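Local coordinates for immunoreactive 84kD antigen PG93 (Porphyromonas gingivalis, PDB 5M11), which is an essential cell-surface component of the type IX secretion system, built from two beta-propellers and a C-terminal beta-sandwich domain, and binds zinc and calcium ions, at residues K24-P29 and S66-S71; L112-I117 and L237-R242; D372-A377 and G389-G394. All coordinates share one frame; numbering follows the deposited sequence.

Interaction 1 of 3, residues K24-P29 and S66-S71; sequences KAVETP and SSIAYS
The phenol ring of Tyr70 has the hydroxyl of Thr28 over one of its faces, with Thr28 OG1 3.8 Å from Tyr70 CD1 and the two side chains at about a right angle. Pro29 comes in obliquely at the far end of the ring, its CD 3.4 Å from Tyr70 CZ and close to the phenol oxygen, while the carbonyl oxygen of Glu27 approaches near CD2, also at a slant. The ring reaches this run of loop because CG of Tyr70 lies anti to the backbone N (chi1 177°), which carries it forward along its strand past the end of strand 24-27. Behind it, Val26 spreads its two methyls over two neighbours: CG1 sits 3.7 Å from Tyr70 CB, and CG2 lies 3.6 Å from Ile68 CG1. The CD1 methyl of Ile68 turns to the same CG2, the two branched side chains meeting at a slant. Strands 24-27 and 66-71 run parallel, their directions 6° apart and their axes 6.9 Å from each other. They belong to separate four-stranded antiparallel sheets, being the first strands of consecutive blades in the N-terminal beta-propeller, and side chains fill the wedge between the blades. Ile68 also reaches Phe33 and Val35 of the next strand in the blade of Val26. At the other end of the contact the bent chain of Lys24 brings NZ into a 3.0 Å hydrogen bond with Ser66 O, the donor standing above the carbonyl plane by 41°. That carbonyl belongs to a classic beta bulge, where Ser66 and Ser67 together face Tyr80. Glu27 points away from strand 66-71; its carboxylate is held by Lys45, Ser278 and the backbone N of Met275.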
ATOM      1  N   LYS A  24       8.707  11.917 -11.165  1.00 57.75           N
ATOM      2  CA  LYS A  24       9.453  11.630 -12.402  1.00 54.11           C
ATOM      3  C   LYS A  24       8.562  11.764 -13.639  1.00 61.03           C
ATOM      4  O   LYS A  24       7.341  11.606 -13.534  1.00 65.74           O
ATOM      5  CB  LYS A  24      10.065  10.218 -12.354  1.00 53.19           C
ATOM      6  CG  LYS A  24      11.513  10.209 -11.878  1.00 60.23           C
ATOM      7  CD  LYS A  24      11.678   9.448 -10.589  1.00 65.54           C
ATOM      8  CE  LYS A  24      13.064   9.584 -10.028  1.00 71.61           C
ATOM      9  NZ  LYS A  24      13.093   9.106  -8.618  1.00 85.21           N
ATOM     10  N   ALA A  25       9.183  12.054 -14.806  1.00 53.31           N
ATOM     11  CA  ALA A  25       8.534  12.278 -16.102  1.00 53.29           C
ATOM     12  C   ALA A  25       9.466  11.893 -17.240  1.00 55.94           C
ATOM     13  O   ALA A  25      10.659  12.212 -17.193  1.00 53.18           O
ATOM     14  CB  ALA A  25       8.139  13.735 -16.234  1.00 55.43           C
ATOM     15  N   VAL A  26       8.934  11.181 -18.250  1.00 53.48           N
ATOM     16  CA  VAL A  26       9.662  10.689 -19.431  1.00 51.17           C
ATOM     17  C   VAL A  26       8.813  10.949 -20.686  1.00 60.60           C
ATOM     18  O   VAL A  26       7.627  10.579 -20.700  1.00 62.97           O
ATOM     19  CB  VAL A  26      10.004   9.162 -19.296  1.00 51.78           C
ATOM     20  CG1 VAL A  26      10.482   8.551 -20.614  1.00 50.38           C
ATOM     21  CG2 VAL A  26      11.008   8.890 -18.190  1.00 48.44           C
ATOM     22  N   GLU A  27       9.424  11.524 -21.749  1.00 58.55           N
ATOM     23  CA  GLU A  27       8.737  11.729 -23.028  1.00 62.52           C
ATOM     24  C   GLU A  27       8.907  10.504 -23.942  1.00 69.68           C
ATOM     25  O   GLU A  27      10.024  10.029 -24.125  1.00 67.23           O
ATOM     26  CB  GLU A  27       9.227  12.994 -23.760  1.00 64.22           C
ATOM     27  CG  GLU A  27       8.315  13.377 -24.921  1.00 78.06           C
ATOM     28  CD  GLU A  27       8.889  14.296 -25.978  1.00 93.74           C
ATOM     29  OE1 GLU A  27       9.732  15.152 -25.625  1.00 82.93           O
ATOM     30  OE2 GLU A  27       8.456  14.197 -27.149  1.00 84.12           O
ATOM     31  N   THR A  28       7.786  10.028 -24.526  1.00 71.68           N
ATOM     32  CA  THR A  28       7.640   8.908 -25.480  1.00 72.66           C
ATOM     33  C   THR A  28       7.109   9.530 -26.783  1.00 79.25           C
ATOM     34  O   THR A  28       6.400  10.530 -26.664  1.00 82.02           O
ATOM     35  CB  THR A  28       6.695   7.851 -24.832  1.00 84.63           C
ATOM     36  OG1 THR A  28       7.443   7.090 -23.881  1.00 83.65           O
ATOM     37  CG2 THR A  28       5.964   6.932 -25.841  1.00 85.54           C
ATOM     38  N   PRO A  29       7.394   9.003 -28.014  1.00 75.50           N
ATOM     39  CA  PRO A  29       6.848   9.636 -29.241  1.00 78.38           C
ATOM     40  C   PRO A  29       5.346   9.920 -29.200  1.00 84.86           C
ATOM     41  O   PRO A  29       4.950  10.970 -29.685  1.00 86.60           O
ATOM     42  CB  PRO A  29       7.175   8.630 -30.345  1.00 80.46           C
ATOM     43  CG  PRO A  29       8.380   7.921 -29.848  1.00 80.97           C
ATOM     44  CD  PRO A  29       8.227   7.834 -28.355  1.00 74.54           C
ATOM     45  N   SER A  66      11.207   3.357  -8.788  1.00 58.21           N
ATOM     46  CA  SER A  66      12.262   4.241  -8.296  1.00 55.94           C
ATOM     47  C   SER A  66      12.792   5.177  -9.395  1.00 58.21           C
ATOM     48  O   SER A  66      13.467   6.152  -9.073  1.00 59.66           O
ATOM     49  CB  SER A  66      13.404   3.396  -7.729  1.00 58.12           C
ATOM     50  OG  SER A  66      14.518   4.137  -7.255  1.00 66.49           O
ATOM     51  N   SER A  67      12.518   4.886 -10.675  1.00 52.74           N
ATOM     52  CA  SER A  67      12.957   5.673 -11.845  1.00 50.90           C
ATOM     53  C   SER A  67      12.573   4.980 -13.163  1.00 54.37           C
ATOM     54  O   SER A  67      12.367   3.764 -13.194  1.00 53.41           O
ATOM     55  CB  SER A  67      14.468   5.886 -11.821  1.00 52.36           C
ATOM     56  OG  SER A  67      14.888   6.622 -12.952  1.00 60.79           O
ATOM     57  N   ILE A  68      12.545   5.752 -14.260  1.00 50.89           N
ATOM     58  CA  ILE A  68      12.233   5.260 -15.605  1.00 50.51           C
ATOM     59  C   ILE A  68      13.040   5.996 -16.682  1.00 52.76           C
ATOM     60  O   ILE A  68      13.514   7.112 -16.451  1.00 52.14           O
ATOM     61  CB  ILE A  68      10.714   5.373 -15.912  1.00 56.49           C
ATOM     62  CG1 ILE A  68      10.122   6.733 -15.447  1.00 58.46           C
ATOM     63  CG2 ILE A  68       9.945   4.173 -15.356  1.00 58.31           C
ATOM     64  CD1 ILE A  68       8.700   7.079 -16.038  1.00 74.89           C
ATOM     65  N   ALA A  69      13.170   5.381 -17.867  1.00 48.74           N
ATOM     66  CA  ALA A  69      13.803   6.006 -19.038  1.00 48.09           C
ATOM     67  C   ALA A  69      13.393   5.266 -20.321  1.00 52.68           C
ATOM     68  O   ALA A  69      13.061   4.080 -20.259  1.00 54.29           O
ATOM     69  CB  ALA A  69      15.311   6.067 -18.893  1.00 46.35           C
ATOM     70  N   TYR A  70      13.374   5.975 -21.471  1.00 47.03           N
ATOM     71  CA  TYR A  70      12.926   5.437 -22.753  1.00 47.09           C
ATOM     72  C   TYR A  70      14.069   5.270 -23.744  1.00 51.25           C
ATOM     73  O   TYR A  70      14.930   6.133 -23.868  1.00 49.89           O
ATOM     74  CB  TYR A  70      11.842   6.367 -23.337  1.00 49.97           C
ATOM     75  CG  TYR A  70      11.306   6.010 -24.710  1.00 54.17           C
ATOM     76  CD1 TYR A  70      10.384   4.972 -24.877  1.00 58.14           C
ATOM     77  CD2 TYR A  70      11.638   6.769 -25.827  1.00 55.58           C
ATOM     78  CE1 TYR A  70       9.872   4.653 -26.137  1.00 61.03           C
ATOM     79  CE2 TYR A  70      11.141   6.457 -27.090  1.00 59.56           C
ATOM     80  CZ  TYR A  70      10.261   5.393 -27.245  1.00 70.86           C
ATOM     81  OH  TYR A  70       9.747   5.117 -28.499  1.00 73.24           O
ATOM     82  N   SER A  71      14.065   4.160 -24.459  1.00 50.55           N
ATOM     83  CA  SER A  71      15.019   3.912 -25.517  1.00 51.67           C
ATOM     84  C   SER A  71      14.333   4.229 -26.847  1.00 63.59           C
ATOM     85  O   SER A  71      13.558   3.410 -27.368  1.00 64.56           O
ATOM     86  CB  SER A  71      15.538   2.480 -25.481  1.00 53.96           C
ATOM     87  OG  SER A  71      16.350   2.266 -26.624  1.00 63.94           O
TER

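Interaction 2 of 3, residues L112-I117 and L237-R242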
ATOM      1  N   LEU A 112      19.280   4.345  -6.757  1.00 43.16           N
ATOM      2  CA  LEU A 112      19.702   4.721  -8.115  1.00 39.89           C
ATOM      3  C   LEU A 112      19.928   6.221  -8.164  1.00 43.62           C
ATOM      4  O   LEU A 112      19.143   6.991  -7.616  1.00 45.42           O
ATOM      5  CB  LEU A 112      18.683   4.279  -9.174  1.00 39.09           C
ATOM      6  CG  LEU A 112      19.170   4.249 -10.607  1.00 41.35           C
ATOM      7  CD1 LEU A 112      19.752   2.916 -10.961  1.00 39.11           C
ATOM      8  CD2 LEU A 112      18.025   4.547 -11.549  1.00 48.36           C
ATOM      9  N   ASN A 113      21.003   6.629  -8.803  1.00 40.01           N
ATOM     10  CA  ASN A 113      21.384   8.029  -8.941  1.00 39.94           C
ATOM     11  C   ASN A 113      21.213   8.466 -10.392  1.00 43.92           C
ATOM     12  O   ASN A 113      20.813   9.602 -10.638  1.00 45.28           O
ATOM     13  CB  ASN A 113      22.837   8.243  -8.454  1.00 40.71           C
ATOM     14  CG  ASN A 113      23.149   7.669  -7.076  1.00 70.59           C
ATOM     15  OD1 ASN A 113      22.453   7.912  -6.069  1.00 64.83           O
ATOM     16  ND2 ASN A 113      24.217   6.890  -7.000  1.00 61.22           N
ATOM     17  N   ARG A 114      21.499   7.568 -11.362  1.00 39.44           N
ATOM     18  CA  ARG A 114      21.364   7.888 -12.788  1.00 38.19           C
ATOM     19  C   ARG A 114      20.948   6.661 -13.610  1.00 41.49           C
ATOM     20  O   ARG A 114      21.481   5.562 -13.421  1.00 41.76           O
ATOM     21  CB  ARG A 114      22.674   8.499 -13.347  1.00 34.53           C
ATOM     22  CG  ARG A 114      22.576   9.086 -14.759  1.00 41.21           C
ATOM     23  CD  ARG A 114      21.751  10.361 -14.843  1.00 43.85           C
ATOM     24  NE  ARG A 114      22.393  11.512 -14.195  1.00 42.96           N
ATOM     25  CZ  ARG A 114      21.737  12.589 -13.757  1.00 50.38           C
ATOM     26  NH1 ARG A 114      20.421  12.670 -13.882  1.00 43.33           N
ATOM     27  NH2 ARG A 114      22.396  13.593 -13.196  1.00 28.18           N
ATOM     28  N   LEU A 115      19.979   6.867 -14.510  1.00 36.79           N
ATOM     29  CA  LEU A 115      19.492   5.876 -15.465  1.00 36.08           C
ATOM     30  C   LEU A 115      19.673   6.505 -16.813  1.00 41.15           C
ATOM     31  O   LEU A 115      18.833   7.279 -17.257  1.00 44.42           O
ATOM     32  CB  LEU A 115      18.032   5.485 -15.173  1.00 37.32           C
ATOM     33  CG  LEU A 115      17.263   4.492 -16.069  1.00 41.18           C
ATOM     34  CD1 LEU A 115      18.133   3.363 -16.580  1.00 40.79           C
ATOM     35  CD2 LEU A 115      16.066   3.928 -15.321  1.00 41.57           C
ATOM     36  N   LEU A 116      20.829   6.262 -17.409  1.00 35.15           N
ATOM     37  CA  LEU A 116      21.229   6.824 -18.679  1.00 33.88           C
ATOM     38  C   LEU A 116      21.011   5.832 -19.823  1.00 37.80           C
ATOM     39  O   LEU A 116      21.651   4.787 -19.849  1.00 37.59           O
ATOM     40  CB  LEU A 116      22.717   7.219 -18.570  1.00 32.63           C
ATOM     41  CG  LEU A 116      23.320   7.886 -19.790  1.00 37.59           C
ATOM     42  CD1 LEU A 116      22.848   9.327 -19.918  1.00 37.73           C
ATOM     43  CD2 LEU A 116      24.816   7.825 -19.730  1.00 42.34           C
ATOM     44  N   ILE A 117      20.141   6.160 -20.785  1.00 35.01           N
ATOM     45  CA  ILE A 117      19.928   5.286 -21.962  1.00 34.60           C
ATOM     46  C   ILE A 117      20.656   5.877 -23.190  1.00 41.30           C
ATOM     47  O   ILE A 117      20.302   6.967 -23.663  1.00 43.18           O
ATOM     48  CB  ILE A 117      18.432   5.021 -22.270  1.00 37.29           C
ATOM     49  CG1 ILE A 117      17.774   4.226 -21.122  1.00 36.50           C
ATOM     50  CG2 ILE A 117      18.285   4.342 -23.638  1.00 37.42           C
ATOM     51  CD1 ILE A 117      16.400   3.745 -21.355  1.00 39.37           C
ATOM     52  N   LEU A 237      20.132  18.189 -11.164  1.00 46.42           N
ATOM     53  CA  LEU A 237      20.463  18.074 -12.599  1.00 44.33           C
ATOM     54  C   LEU A 237      19.680  16.941 -13.244  1.00 48.45           C
ATOM     55  O   LEU A 237      19.845  15.787 -12.864  1.00 49.44           O
ATOM     56  CB  LEU A 237      21.983  17.880 -12.864  1.00 42.08           C
ATOM     57  CG  LEU A 237      22.418  17.366 -14.259  1.00 44.59           C
ATOM     58  CD1 LEU A 237      22.344  18.441 -15.317  1.00 45.29           C
ATOM     59  CD2 LEU A 237      23.819  16.888 -14.238  1.00 44.20           C
ATOM     60  N   TYR A 238      18.863  17.272 -14.244  1.00 44.15           N
ATOM     61  CA  TYR A 238      18.098  16.299 -15.025  1.00 41.92           C
ATOM     62  C   TYR A 238      18.723  16.278 -16.379  1.00 45.41           C
ATOM     63  O   TYR A 238      18.918  17.323 -17.005  1.00 45.37           O
ATOM     64  CB  TYR A 238      16.590  16.620 -15.056  1.00 44.10           C
ATOM     65  CG  TYR A 238      16.043  16.751 -13.655  1.00 47.09           C
ATOM     66  CD1 TYR A 238      16.341  15.801 -12.682  1.00 48.79           C
ATOM     67  CD2 TYR A 238      15.373  17.897 -13.252  1.00 50.35           C
ATOM     68  CE1 TYR A 238      15.935  15.962 -11.359  1.00 51.01           C
ATOM     69  CE2 TYR A 238      14.957  18.068 -11.931  1.00 53.28           C
ATOM     70  CZ  TYR A 238      15.239  17.093 -10.989  1.00 59.29           C
ATOM     71  OH  TYR A 238      14.828  17.214  -9.688  1.00 62.79           O
ATOM     72  N   VAL A 239      19.165  15.099 -16.762  1.00 42.41           N
ATOM     73  CA  VAL A 239      19.831  14.843 -18.029  1.00 42.01           C
ATOM     74  C   VAL A 239      18.750  14.445 -19.020  1.00 48.51           C
ATOM     75  O   VAL A 239      17.760  13.804 -18.659  1.00 48.96           O
ATOM     76  CB  VAL A 239      20.989  13.808 -17.888  1.00 43.74           C
ATOM     77  CG1 VAL A 239      21.708  13.568 -19.216  1.00 43.09           C
ATOM     78  CG2 VAL A 239      21.999  14.292 -16.847  1.00 42.94           C
ATOM     79  N   THR A 240      18.914  14.914 -20.258  1.00 46.05           N
ATOM     80  CA  THR A 240      17.993  14.727 -21.365  1.00 46.73           C
ATOM     81  C   THR A 240      18.827  14.779 -22.661  1.00 49.42           C
ATOM     82  O   THR A 240      19.900  15.398 -22.698  1.00 48.38           O
ATOM     83  CB  THR A 240      16.901  15.822 -21.212  1.00 54.33           C
ATOM     84  OG1 THR A 240      15.851  15.354 -20.363  1.00 57.83           O
ATOM     85  CG2 THR A 240      16.361  16.319 -22.484  1.00 49.91           C
ATOM     86  N   ASP A 241      18.339  14.098 -23.707  1.00 45.54           N
ATOM     87  CA  ASP A 241      18.908  14.061 -25.048  1.00 45.05           C
ATOM     88  C   ASP A 241      18.753  15.430 -25.747  1.00 49.12           C
ATOM     89  O   ASP A 241      19.458  15.706 -26.709  1.00 51.62           O
ATOM     90  CB  ASP A 241      18.175  12.984 -25.860  1.00 48.94           C
ATOM     91  CG  ASP A 241      18.752  11.575 -25.846  1.00 60.97           C
ATOM     92  OD1 ASP A 241      19.619  11.284 -24.976  1.00 57.09           O
ATOM     93  OD2 ASP A 241      18.369  10.774 -26.731  1.00 70.85           O
ATOM     94  N   ARG A 242      17.816  16.264 -25.275  1.00 43.67           N
ATOM     95  CA  ARG A 242      17.499  17.599 -25.769  1.00 45.04           C
ATOM     96  C   ARG A 242      18.357  18.704 -25.074  1.00 49.17           C
ATOM     97  O   ARG A 242      18.623  19.772 -25.656  1.00 49.67           O
ATOM     98  CB  ARG A 242      15.990  17.862 -25.557  1.00 44.31           C
ATOM     99  CG  ARG A 242      15.480  19.221 -25.989  1.00 49.52           C
ATOM    100  CD  ARG A 242      15.759  19.508 -27.445  1.00 54.86           C
ATOM    101  NE  ARG A 242      15.202  20.803 -27.827  1.00 58.26           N
ATOM    102  CZ  ARG A 242      15.894  21.932 -27.876  1.00 63.80           C
ATOM    103  NH1 ARG A 242      17.181  21.946 -27.553  1.00 46.05           N
ATOM    104  NH2 ARG A 242      15.301  23.061 -28.232  1.00 53.29           N
TER
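Polar contact between Arg114 and Leu237 rests on one acceptor. Leu237 O lies at the edge of the Arg114 guanidinium, in its plane, and is shared by two weak hydrogen bonds, from Arg114 NH1 at 3.3 Å and from Arg114 NH2 at 3.4 Å. Both N-H...O angles are near 150°, as expected of an oxygen set between two amino groups. The side chain gets there by leaving the backbone with CG anti to N (chi1 -170°) and then bending at both chi2 and chi3. Its NE faces a different partner, Asp152, in a salt bridge.

Van der Waals contact covers one flat side of the same group: Val239 CG2 stands over the centre of one guanidinium face, 3.5 Å from Arg114 CZ. The Leu237 methyl CD2 flanks the amino end, 3.7 Å from Arg114 NH2. Further along, Leu116 CD1 and Val239 CG1 meet loosely at 4.4 Å.

Backbone does not touch backbone here. Strands 114-117 and 237-239 are 9.1 Å apart at their axes and inclined by 24°, each the first strand of its own blade, and the blades are not consecutive; the contact therefore reaches across the middle of the N-terminal propeller. Arg114 starts from a classic beta bulge, in which it and Asn113 both face Ala125.

With its edge toward a carbonyl, a methyl over one face and NE in the salt bridge to Asp152, the guanidinium is probably limited in rotation, while its charge is probably balanced chiefly by Asp152, the two bonds to Leu237 O being weak.

Interaction 3 of 3, residues D372-A377 and G389-G394; sequences DAIDIA and GTWGNG
Ile374 leans over the backbone of Gly389 and ends on Trp391. Its CB lies 4.2 Å from Gly389 O. CG1, placed between the backbone N and the carbonyl carbon (chi1 47°), comes to 3.4 Å from the same oxygen and also nears Trp391 N. At the tip, CD1 meets the indole obliquely, 3.4 Å from Trp391 CE3, and touches the Trp391 CB as well. The indole continues outward to Lys425 and to the ring of Trp333.

Beneath this side chain the strands of a beta hairpin pair antiparallel, the first two of a blade in the second propeller. Gly389 O accepts from Ile374 N at 2.9 Å and, weakly, from Asp375 N: both residues face Gly389, a classic beta bulge that shifts the register by one. Gly389 N returns a bond to Asp375 O at 3.0 Å. Past the bulge Ala373 and Thr390 form a non-hydrogen-bonded pair, Thr390 CG2 resting against Ala373 CA. Trp391 N then donates to Asp372 O at 2.8 Å, nearly straight at 169°, just where Trp391 centres an inverse gamma turn.

Two acidic side chains bring the hairpin next to metal-binding residues. Asp372 OD1 accepts from the backbone N of His340, a zinc ligand, consistent with second-shell support of that site. Asp375 OD2 takes a weak bond from Ile427 N, while its OD1 lies close to OE2 of Glu318, a known zinc ligand, although no zinc is bound to it in this chain. Two carboxylates this near would probably raise the pKa of one of them or be eased by a cation; a bound zinc lies about 6 Å from the Asp375 side chain.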
ATOM      1  N   ASP A 372      -1.807  13.074  12.176  1.00 81.03           N
ATOM      2  CA  ASP A 372      -1.933  11.724  12.698  1.00 78.08           C
ATOM      3  C   ASP A 372      -3.374  11.369  13.013  1.00 77.49           C
ATOM      4  O   ASP A 372      -3.707  11.087  14.168  1.00 76.51           O
ATOM      5  CB  ASP A 372      -1.033  11.509  13.933  1.00 82.11           C
ATOM      6  CG  ASP A 372       0.318  12.190  13.854  1.00 95.86           C
ATOM      7  OD1 ASP A 372       1.157  11.752  13.029  1.00 96.38           O
ATOM      8  OD2 ASP A 372       0.535  13.166  14.611  1.00104.29           O
ATOM      9  N   ALA A 373      -4.229  11.386  11.977  1.00 71.72           N
ATOM     10  CA  ALA A 373      -5.613  10.928  12.072  1.00 68.62           C
ATOM     11  C   ALA A 373      -5.540   9.401  12.173  1.00 71.11           C
ATOM     12  O   ALA A 373      -5.025   8.762  11.256  1.00 70.19           O
ATOM     13  CB  ALA A 373      -6.401  11.383  10.852  1.00 68.53           C
ATOM     14  N   ILE A 374      -5.930   8.825  13.315  1.00 68.11           N
ATOM     15  CA  ILE A 374      -5.717   7.390  13.531  1.00 67.65           C
ATOM     16  C   ILE A 374      -6.996   6.525  13.743  1.00 70.19           C
ATOM     17  O   ILE A 374      -6.863   5.289  13.775  1.00 70.30           O
ATOM     18  CB  ILE A 374      -4.746   7.179  14.720  1.00 72.56           C
ATOM     19  CG1 ILE A 374      -5.139   8.042  15.925  1.00 73.90           C
ATOM     20  CG2 ILE A 374      -3.307   7.427  14.295  1.00 75.70           C
ATOM     21  CD1 ILE A 374      -4.917   7.407  17.125  1.00 84.69           C
ATOM     22  N   ASP A 375      -8.193   7.130  13.910  1.00 64.40           N
ATOM     23  CA  ASP A 375      -9.420   6.340  14.066  1.00 61.82           C
ATOM     24  C   ASP A 375     -10.651   7.074  13.511  1.00 63.83           C
ATOM     25  O   ASP A 375     -10.743   8.303  13.547  1.00 63.41           O
ATOM     26  CB  ASP A 375      -9.666   5.895  15.531  1.00 64.00           C
ATOM     27  CG  ASP A 375     -10.298   4.505  15.723  1.00 75.89           C
ATOM     28  OD1 ASP A 375     -10.924   3.981  14.761  1.00 74.32           O
ATOM     29  OD2 ASP A 375     -10.199   3.960  16.841  1.00 85.45           O
ATOM     30  N   ILE A 376     -11.579   6.283  12.964  1.00 59.72           N
ATOM     31  CA  ILE A 376     -12.844   6.725  12.396  1.00 59.65           C
ATOM     32  C   ILE A 376     -13.984   6.098  13.188  1.00 63.62           C
ATOM     33  O   ILE A 376     -13.841   4.989  13.733  1.00 63.61           O
ATOM     34  CB  ILE A 376     -12.967   6.365  10.883  1.00 62.49           C
ATOM     35  CG1 ILE A 376     -11.610   6.487  10.108  1.00 64.26           C
ATOM     36  CG2 ILE A 376     -14.093   7.170  10.195  1.00 63.00           C
ATOM     37  CD1 ILE A 376     -11.097   7.928   9.775  1.00 74.61           C
ATOM     38  N   ALA A 377     -15.111   6.827  13.265  1.00 59.24           N
ATOM     39  CA  ALA A 377     -16.364   6.382  13.862  1.00 57.78           C
ATOM     40  C   ALA A 377     -17.477   6.962  13.031  1.00 60.30           C
ATOM     41  O   ALA A 377     -17.587   8.176  12.939  1.00 61.82           O
ATOM     42  CB  ALA A 377     -16.469   6.798  15.323  1.00 58.97           C
ATOM     43  N   GLY A 389     -10.535  10.720  15.228  1.00 60.41           N
ATOM     44  CA  GLY A 389      -9.642  10.888  16.361  1.00 61.82           C
ATOM     45  C   GLY A 389      -8.216  11.040  15.893  1.00 68.21           C
ATOM     46  O   GLY A 389      -7.680  10.139  15.233  1.00 68.37           O
ATOM     47  N   THR A 390      -7.616  12.207  16.183  1.00 65.98           N
ATOM     48  CA  THR A 390      -6.225  12.496  15.855  1.00 67.75           C
ATOM     49  C   THR A 390      -5.362  12.287  17.094  1.00 72.86           C
ATOM     50  O   THR A 390      -5.763  12.650  18.209  1.00 73.06           O
ATOM     51  CB  THR A 390      -6.038  13.904  15.292  1.00 81.81           C
ATOM     52  OG1 THR A 390      -6.526  14.850  16.237  1.00 85.71           O
ATOM     53  CG2 THR A 390      -6.699  14.094  13.927  1.00 79.35           C
ATOM     54  N   TRP A 391      -4.183  11.691  16.903  1.00 69.90           N
ATOM     55  CA  TRP A 391      -3.284  11.447  18.016  1.00 71.43           C
ATOM     56  C   TRP A 391      -2.433  12.708  18.265  1.00 78.30           C
ATOM     57  O   TRP A 391      -1.361  12.884  17.676  1.00 79.90           O
ATOM     58  CB  TRP A 391      -2.448  10.188  17.763  1.00 69.73           C
ATOM     59  CG  TRP A 391      -1.923   9.564  19.015  1.00 71.86           C
ATOM     60  CD1 TRP A 391      -0.623   9.524  19.424  1.00 77.71           C
ATOM     61  CD2 TRP A 391      -2.687   8.894  20.029  1.00 70.43           C
ATOM     62  NE1 TRP A 391      -0.528   8.879  20.631  1.00 78.08           N
ATOM     63  CE2 TRP A 391      -1.782   8.481  21.029  1.00 76.99           C
ATOM     64  CE3 TRP A 391      -4.061   8.645  20.217  1.00 69.00           C
ATOM     65  CZ2 TRP A 391      -2.205   7.827  22.196  1.00 76.01           C
ATOM     66  CZ3 TRP A 391      -4.475   8.004  21.376  1.00 70.08           C
ATOM     67  CH2 TRP A 391      -3.556   7.610  22.353  1.00 72.99           C
ATOM     68  N   GLY A 392      -2.981  13.602  19.092  1.00 74.91           N
ATOM     69  CA  GLY A 392      -2.362  14.871  19.448  1.00 77.97           C
ATOM     70  C   GLY A 392      -3.185  16.117  19.175  1.00 83.11           C
ATOM     71  O   GLY A 392      -3.037  17.099  19.900  1.00 86.20           O
ATOM     72  N   ASN A 393      -4.067  16.104  18.153  1.00 78.28           N
ATOM     73  CA  ASN A 393      -4.850  17.294  17.776  1.00 79.51           C
ATOM     74  C   ASN A 393      -6.369  17.283  18.162  1.00 80.93           C
ATOM     75  O   ASN A 393      -7.084  18.245  17.849  1.00 81.62           O
ATOM     76  CB  ASN A 393      -4.715  17.556  16.276  1.00 83.30           C
ATOM     77  CG  ASN A 393      -3.403  18.194  15.904  1.00113.23           C
ATOM     78  OD1 ASN A 393      -3.144  19.375  16.201  1.00105.18           O
ATOM     79  ND2 ASN A 393      -2.552  17.417  15.237  1.00107.95           N
ATOM     80  N   GLY A 394      -6.834  16.238  18.839  1.00 74.14           N
ATOM     81  CA  GLY A 394      -8.217  16.168  19.303  1.00 71.41           C
ATOM     82  C   GLY A 394      -9.191  15.352  18.478  1.00 68.88           C
ATOM     83  O   GLY A 394      -8.788  14.490  17.697  1.00 66.25           O
TER

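In the fold
From the N terminus, interaction 1 closes first, a loop of 36 intervening residues joining the first strands of two consecutive blades. Interaction 2 opens after it and closes a loop of 119 intervening residues, tying strand 112-118 to strand 236-239 across the same propeller. The two neither nest nor cross, yet they touch: Leu115 and Ile117 pack against Ser67, Ala69 and Tyr70, so three consecutive blades are linked in series and joined to a fourth. Interaction 3 comes later and closes only a local hairpin of a blade in the second propeller, with 11 residues between its segments. Its centre is about 39 Å from that of interaction 1 and 42 Å from that of interaction 2.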